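Local coordinates for CRISPR-associated protein, Cse1 family (Acidimicrobium ferrooxidans, PDB 4H3T) that probably serves as the large subunit of a type I-E Cascade complex, helping to recognise foreign target DNA in CRISPR immunity, at residues A[49-53]-A[379-383]; A[200-206]-A[360-366]. The protein carries 1 engineered substitution. All coordinates share one frame; numbering follows the deposited sequence.

Contact 1. Residues A[49-53]-A[379-383]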
loop_
_atom_site.group_PDB
_atom_site.type_symbol
_atom_site.label_atom_id
_atom_site.label_comp_id
_atom_site.label_asym_id
_atom_site.label_seq_id
_atom_site.Cartn_x
_atom_site.Cartn_y
_atom_site.Cartn_z
ATOM N N PHE A 49 -7.037 -3.600 -10.138
ATOM C CA PHE A 49 -7.569 -2.988 -8.922
ATOM C C PHE A 49 -6.461 -2.960 -7.897
ATOM O O PHE A 49 -5.722 -3.921 -7.814
ATOM C CB PHE A 49 -8.822 -3.786 -8.478
ATOM C CG PHE A 49 -9.567 -3.062 -7.380
ATOM C CD1 PHE A 49 -10.425 -2.009 -7.683
ATOM C CD2 PHE A 49 -9.260 -3.295 -6.043
ATOM C CE1 PHE A 49 -11.066 -1.302 -6.672
ATOM C CE2 PHE A 49 -9.844 -2.547 -5.040
ATOM C CZ PHE A 49 -10.768 -1.570 -5.351
ATOM N N PRO A 50 -6.303 -1.853 -7.153
ATOM C CA PRO A 50 -5.096 -1.674 -6.330
ATOM C C PRO A 50 -4.820 -2.677 -5.237
ATOM O O PRO A 50 -3.684 -2.980 -5.019
ATOM C CB PRO A 50 -5.283 -0.299 -5.708
ATOM C CG PRO A 50 -6.296 0.378 -6.541
ATOM C CD PRO A 50 -7.129 -0.626 -7.187
ATOM N N THR A 51 -5.828 -3.253 -4.639
ATOM C CA THR A 51 -5.622 -4.190 -3.544
ATOM C C THR A 51 -5.067 -5.512 -4.051
ATOM O O THR A 51 -4.489 -6.284 -3.309
ATOM C CB THR A 51 -6.905 -4.429 -2.782
ATOM O OG1 THR A 51 -7.892 -4.844 -3.672
ATOM C CG2 THR A 51 -7.377 -3.231 -2.072
ATOM N N LEU A 52 -5.248 -5.787 -5.312
ATOM C CA LEU A 52 -4.735 -7.038 -5.833
ATOM C C LEU A 52 -3.175 -7.122 -5.800
ATOM O O LEU A 52 -2.618 -8.214 -5.709
ATOM C CB LEU A 52 -5.215 -7.240 -7.269
ATOM C CG LEU A 52 -6.746 -7.490 -7.473
ATOM C CD1 LEU A 52 -7.087 -7.540 -8.999
ATOM C CD2 LEU A 52 -7.125 -8.822 -6.922
ATOM N N GLU A 53 -2.487 -6.025 -6.035
ATOM C CA GLU A 53 -1.037 -6.098 -6.185
ATOM C C GLU A 53 -0.331 -6.489 -4.885
ATOM O O GLU A 53 0.408 -7.453 -4.935
ATOM C CB GLU A 53 -0.485 -4.820 -6.808
ATOM C CG GLU A 53 0.983 -4.996 -7.146
ATOM C CD GLU A 53 1.542 -3.901 -8.024
ATOM O OE1 GLU A 53 0.730 -3.119 -8.554
ATOM O OE2 GLU A 53 2.781 -3.835 -8.209
ATOM N N LEU A 379 -9.208 4.540 0.003
ATOM C CA LEU A 379 -8.091 3.674 -0.302
ATOM C C LEU A 379 -6.945 4.550 -0.778
ATOM O O LEU A 379 -7.175 5.376 -1.661
ATOM C CB LEU A 379 -8.528 2.682 -1.386
ATOM C CG LEU A 379 -7.580 1.538 -1.757
ATOM C CD1 LEU A 379 -7.430 0.560 -0.599
ATOM C CD2 LEU A 379 -8.142 0.802 -2.955
ATOM N N ALA A 380 -5.796 4.508 -0.097
ATOM C CA ALA A 380 -4.575 5.202 -0.538
ATOM C C ALA A 380 -3.769 4.173 -1.356
ATOM O O ALA A 380 -3.617 2.997 -0.952
ATOM C CB ALA A 380 -3.767 5.702 0.664
ATOM N N TYR A 381 -3.299 4.580 -2.507
ATOM C CA TYR A 381 -2.576 3.692 -3.426
ATOM C C TYR A 381 -1.601 4.576 -4.219
ATOM O O TYR A 381 -2.023 5.604 -4.705
ATOM C CB TYR A 381 -3.583 2.974 -4.308
ATOM C CG TYR A 381 -2.985 2.543 -5.620
ATOM C CD1 TYR A 381 -1.927 1.641 -5.661
ATOM C CD2 TYR A 381 -3.450 3.062 -6.826
ATOM C CE1 TYR A 381 -1.284 1.329 -6.857
ATOM C CE2 TYR A 381 -2.846 2.715 -8.042
ATOM C CZ TYR A 381 -1.745 1.860 -8.046
ATOM O OH TYR A 381 -1.084 1.495 -9.200
ATOM N N ASP A 382 -0.298 4.280 -4.214
ATOM C CA ASP A 382 0.666 5.157 -4.901
ATOM C C ASP A 382 1.972 4.493 -5.054
ATOM O O ASP A 382 2.209 3.455 -4.442
ATOM C CB ASP A 382 0.838 6.476 -4.088
ATOM C CG ASP A 382 1.104 7.772 -4.889
ATOM O OD1 ASP A 382 1.642 7.681 -6.045
ATOM O OD2 ASP A 382 0.739 8.884 -4.377
ATOM N N ARG A 383 2.791 5.099 -5.898
ATOM C CA ARG A 383 4.121 4.711 -6.238
ATOM C C ARG A 383 5.023 5.930 -6.140
ATOM O O ARG A 383 4.637 7.020 -6.588
ATOM C CB ARG A 383 4.119 4.121 -7.658
ATOM C CG ARG A 383 2.939 3.179 -7.876
ATOM C CD ARG A 383 3.040 2.362 -9.146
ATOM N NE ARG A 383 3.690 1.092 -8.892
ATOM C CZ ARG A 383 3.097 -0.087 -8.738
ATOM N NH1 ARG A 383 3.825 -1.169 -8.514
ATOM N NH2 ARG A 383 1.769 -0.198 -8.829
#
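Tyr-381, on strand 379-383, lies against Pro-50 in the turn that leads into helix 52-68. Followed outward, its CB is 3.9 Å from CB of Pro-50, and its CG, the closest atom of the pair, is 3.7 Å from that same CB. Of the two ring carbons beyond, CD1 lies beside Pro-50 CB and CD2 beside both CG and CB. Pro-50 CB therefore sits over one ring face, 25° off the normal, in a CH-pi contact suited to proline, whose rigid ring presents slightly polarised CH groups. At the tip, OH accepts a weak bond from Arg-383 NH2 (3.3 Å), which approaches at the ring edge and in its plane.

In one of its two deposited conformers, Arg-383 grips Glu-53 end-on. NH1 reaches Glu-53 OE2 at 2.9 Å and NH2 reaches Glu-53 OE1 at 3.1 Å, both nearly straight. They use the syn sides of the oxygens but come from out of the carboxylate plane, which is tilted 29° from the guanidinium plane. The arginine gets there by bending at chi3 (92°), whereas Glu-53 runs out extended.

Next to the proline, Leu-379 CD2 lies 4.1 Å from Pro-50 CG and also near Phe-49 CZ, while CD1 meets Thr-51 CG2. The threonine hydroxyl is engaged by Glu-166 of helix 157-170. The type I turn from Phe-49 to Leu-52 thus brings apolar groups to the strand, and Glu-53, just beyond it, supplies the charge. Because Glu-53 is buried, its charge probably depends on Arg-383 for compensation, though the arginine's second conformer cautions against calling that pairing permanent.

Contact 2. Residues A[200-206]-A[360-366]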
loop_
_atom_site.group_PDB
_atom_site.type_symbol
_atom_site.label_atom_id
_atom_site.label_comp_id
_atom_site.label_asym_id
_atom_site.label_seq_id
_atom_site.Cartn_x
_atom_site.Cartn_y
_atom_site.Cartn_z
ATOM N N ILE A 200 -3.045 -3.054 7.890
ATOM C CA ILE A 200 -1.685 -2.477 7.878
ATOM C C ILE A 200 -1.533 -1.403 6.768
ATOM O O ILE A 200 -2.249 -1.399 5.759
ATOM C CB ILE A 200 -0.529 -3.514 7.757
ATOM C CG1 ILE A 200 -0.575 -4.335 6.448
ATOM C CG2 ILE A 200 -0.494 -4.440 8.961
ATOM C CD1 ILE A 200 0.715 -4.859 5.986
ATOM N N GLY A 201 -0.553 -0.558 6.971
ATOM C CA GLY A 201 -0.047 0.363 5.961
ATOM C C GLY A 201 1.021 -0.408 5.193
ATOM O O GLY A 201 2.084 -0.687 5.726
ATOM N N PHE A 202 0.743 -0.804 3.934
ATOM C CA PHE A 202 1.682 -1.640 3.140
ATOM C C PHE A 202 2.661 -0.793 2.351
ATOM O O PHE A 202 2.273 0.220 1.781
ATOM C CB PHE A 202 0.886 -2.508 2.225
ATOM C CG PHE A 202 1.677 -3.310 1.205
ATOM C CD1 PHE A 202 2.148 -4.585 1.503
ATOM C CD2 PHE A 202 2.017 -2.756 -0.022
ATOM C CE1 PHE A 202 2.919 -5.290 0.568
ATOM C CE2 PHE A 202 2.725 -3.471 -0.952
ATOM C CZ PHE A 202 3.192 -4.722 -0.651
ATOM N N VAL A 203 3.930 -1.169 2.378
ATOM C CA VAL A 203 4.978 -0.533 1.608
ATOM C C VAL A 203 5.904 -1.632 1.100
ATOM O O VAL A 203 6.303 -2.484 1.868
ATOM C CB VAL A 203 5.745 0.604 2.337
ATOM C CG1 VAL A 203 6.428 0.118 3.631
ATOM C CG2 VAL A 203 6.792 1.224 1.396
ATOM N N ALA A 204 6.267 -1.589 -0.163
ATOM C CA ALA A 204 7.186 -2.579 -0.740
ATOM C C ALA A 204 7.943 -1.954 -1.912
ATOM O O ALA A 204 7.394 -1.163 -2.692
ATOM C CB ALA A 204 6.445 -3.826 -1.195
ATOM N N PRO A 205 9.233 -2.267 -2.024
ATOM C CA PRO A 205 9.987 -1.753 -3.156
ATOM C C PRO A 205 9.700 -2.544 -4.432
ATOM O O PRO A 205 9.450 -3.762 -4.427
ATOM C CB PRO A 205 11.447 -1.955 -2.720
ATOM C CG PRO A 205 11.366 -3.237 -1.922
ATOM C CD PRO A 205 10.092 -3.104 -1.146
ATOM N N VAL A 206 9.763 -1.841 -5.537
ATOM C CA VAL A 206 9.570 -2.425 -6.859
ATOM C C VAL A 206 10.761 -2.034 -7.717
ATOM O O VAL A 206 11.167 -0.849 -7.731
ATOM C CB VAL A 206 8.218 -1.940 -7.435
ATOM C CG1 VAL A 206 8.026 -2.440 -8.866
ATOM C CG2 VAL A 206 7.068 -2.401 -6.548
ATOM N N VAL A 360 14.523 2.716 -6.227
ATOM C CA VAL A 360 13.421 1.728 -6.161
ATOM C C VAL A 360 12.168 2.502 -6.243
ATOM O O VAL A 360 12.111 3.655 -5.792
ATOM C CB VAL A 360 13.427 0.800 -4.936
ATOM C CG1 VAL A 360 14.600 -0.175 -5.000
ATOM C CG2 VAL A 360 13.409 1.585 -3.629
ATOM N N SER A 361 11.129 1.860 -6.726
ATOM C CA SER A 361 9.824 2.464 -6.747
ATOM C C SER A 361 9.036 1.879 -5.550
ATOM O O SER A 361 8.771 0.660 -5.513
ATOM C CB SER A 361 9.178 2.152 -8.085
ATOM O OG SER A 361 7.819 2.532 -8.050
ATOM N N LEU A 362 8.655 2.729 -4.588
ATOM C CA LEU A 362 7.974 2.250 -3.405
ATOM C C LEU A 362 6.492 2.224 -3.653
ATOM O O LEU A 362 5.914 3.255 -3.919
ATOM C CB LEU A 362 8.284 3.144 -2.189
ATOM C CG LEU A 362 9.715 3.206 -1.756
ATOM C CD1 LEU A 362 9.834 4.078 -0.566
ATOM C CD2 LEU A 362 10.306 1.765 -1.474
ATOM N N LEU A 363 5.891 1.056 -3.566
ATOM C CA LEU A 363 4.451 0.878 -3.705
ATOM C C LEU A 363 3.870 1.044 -2.338
ATOM O O LEU A 363 4.265 0.324 -1.447
ATOM C CB LEU A 363 4.148 -0.512 -4.257
ATOM C CG LEU A 363 2.663 -0.979 -4.274
ATOM C CD1 LEU A 363 1.764 -0.037 -5.053
ATOM C CD2 LEU A 363 2.582 -2.350 -4.829
ATOM N N VAL A 364 2.922 1.950 -2.153
ATOM C CA VAL A 364 2.268 2.146 -0.866
ATOM C C VAL A 364 0.792 1.941 -0.992
ATOM O O VAL A 364 0.160 2.568 -1.866
ATOM C CB VAL A 364 2.616 3.636 -0.472
ATOM C CG1 VAL A 364 1.884 4.127 0.732
ATOM C CG2 VAL A 364 4.119 3.819 -0.281
ATOM N N THR A 365 0.194 1.212 -0.077
ATOM C CA THR A 365 -1.265 1.139 0.037
ATOM C C THR A 365 -1.774 1.253 1.495
ATOM O O THR A 365 -1.092 0.836 2.427
ATOM C CB THR A 365 -1.861 -0.172 -0.565
ATOM O OG1 THR A 365 -1.552 -1.262 0.343
ATOM C CG2 THR A 365 -1.342 -0.437 -1.996
ATOM N N SER A 366 -2.971 1.852 1.681
ATOM C CA SER A 366 -3.671 1.827 2.991
ATOM C C SER A 366 -5.128 1.955 2.753
ATOM O O SER A 366 -5.533 2.381 1.684
ATOM C CB SER A 366 -3.168 2.913 3.955
ATOM O OG SER A 366 -3.628 4.170 3.531
HETATM O O HOH W 1 -2.745 -1.819 2.920
#
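Phe-202 and Thr-365 face each other as a hydrogen-bonded antiparallel pair, with Phe-202 N donating to Thr-365 O at 2.9 Å and Thr-365 N returning a bond to Phe-202 O. The same reciprocal pattern joins Ala-204 to Leu-363 and Val-206 to Ser-361; the bond from Leu-363 N to Ala-204 O (2.8 Å) is nearly straight at 167°, that from Val-206 N to Ser-361 O bent to 131°. Beside Phe-202, Thr-365 OG1 comes within 3.3 Å of the phenylalanine CB. With CG anti to the backbone N (chi1 173°), the Phe-202 ring leans along the strand toward Leu-363, whose CD2 meets CE2 of Phe-202 at the ring edge, 4.0 Å away. On the same face Val-206 CG2 packs against Leu-363 CB.

Strand 360-366 is the middle of a three-stranded antiparallel sheet, flanked by strands 202-206 and 375-387. Its even-numbered residues use their backbones for strand 375-387, while its odd-numbered ones bond to 202-206. Proline is tolerated at 205 because it occupies a non-hydrogen-bonded pair with Leu-362, so no inward amide hydrogen is needed there. On this other face Pro-205 CB lies 4.1 Å from Leu-362 CD2, and the branched Val-203 and Val-364 run side by side, CG2 to CG2, as beta-branched residues fit an extended chain.

Where the chain enters the sheet, a water bridges Ile-200 O and Thr-365 OG1: it donates to Ile-200 O and is 2.9 Å from Thr-365 OG1 in a hydrogen bond of undecided direction. Pro-54 and Arg-58 of helix 52-68 touch Phe-202, whose ring also meets that of His-300. Leu-216 of helix 210-217 packs on Pro-205, and Asn-217 ND2 bonds to Pro-205 O.

Both contacts involve the same small sheet, but at different strands and depths. Contact 2 is the buried pairing of a strand outermost within this chain with the central one; contact 1 is only partly buried and sets the start of helix 52-68 against the strand on the opposite margin. Backbone bonds join them directly, with Ala-380 N 2.8 Å from Ser-366 O and Asp-382 O equally near Val-364 N, both probable hydrogen bonds. Regular main-chain pairing and aliphatic packing dominate contact 2, whereas contact 1 relies wholly on side chains. Glu-53 touches Leu-363 as well as Arg-383, so helix 52-68 borders both.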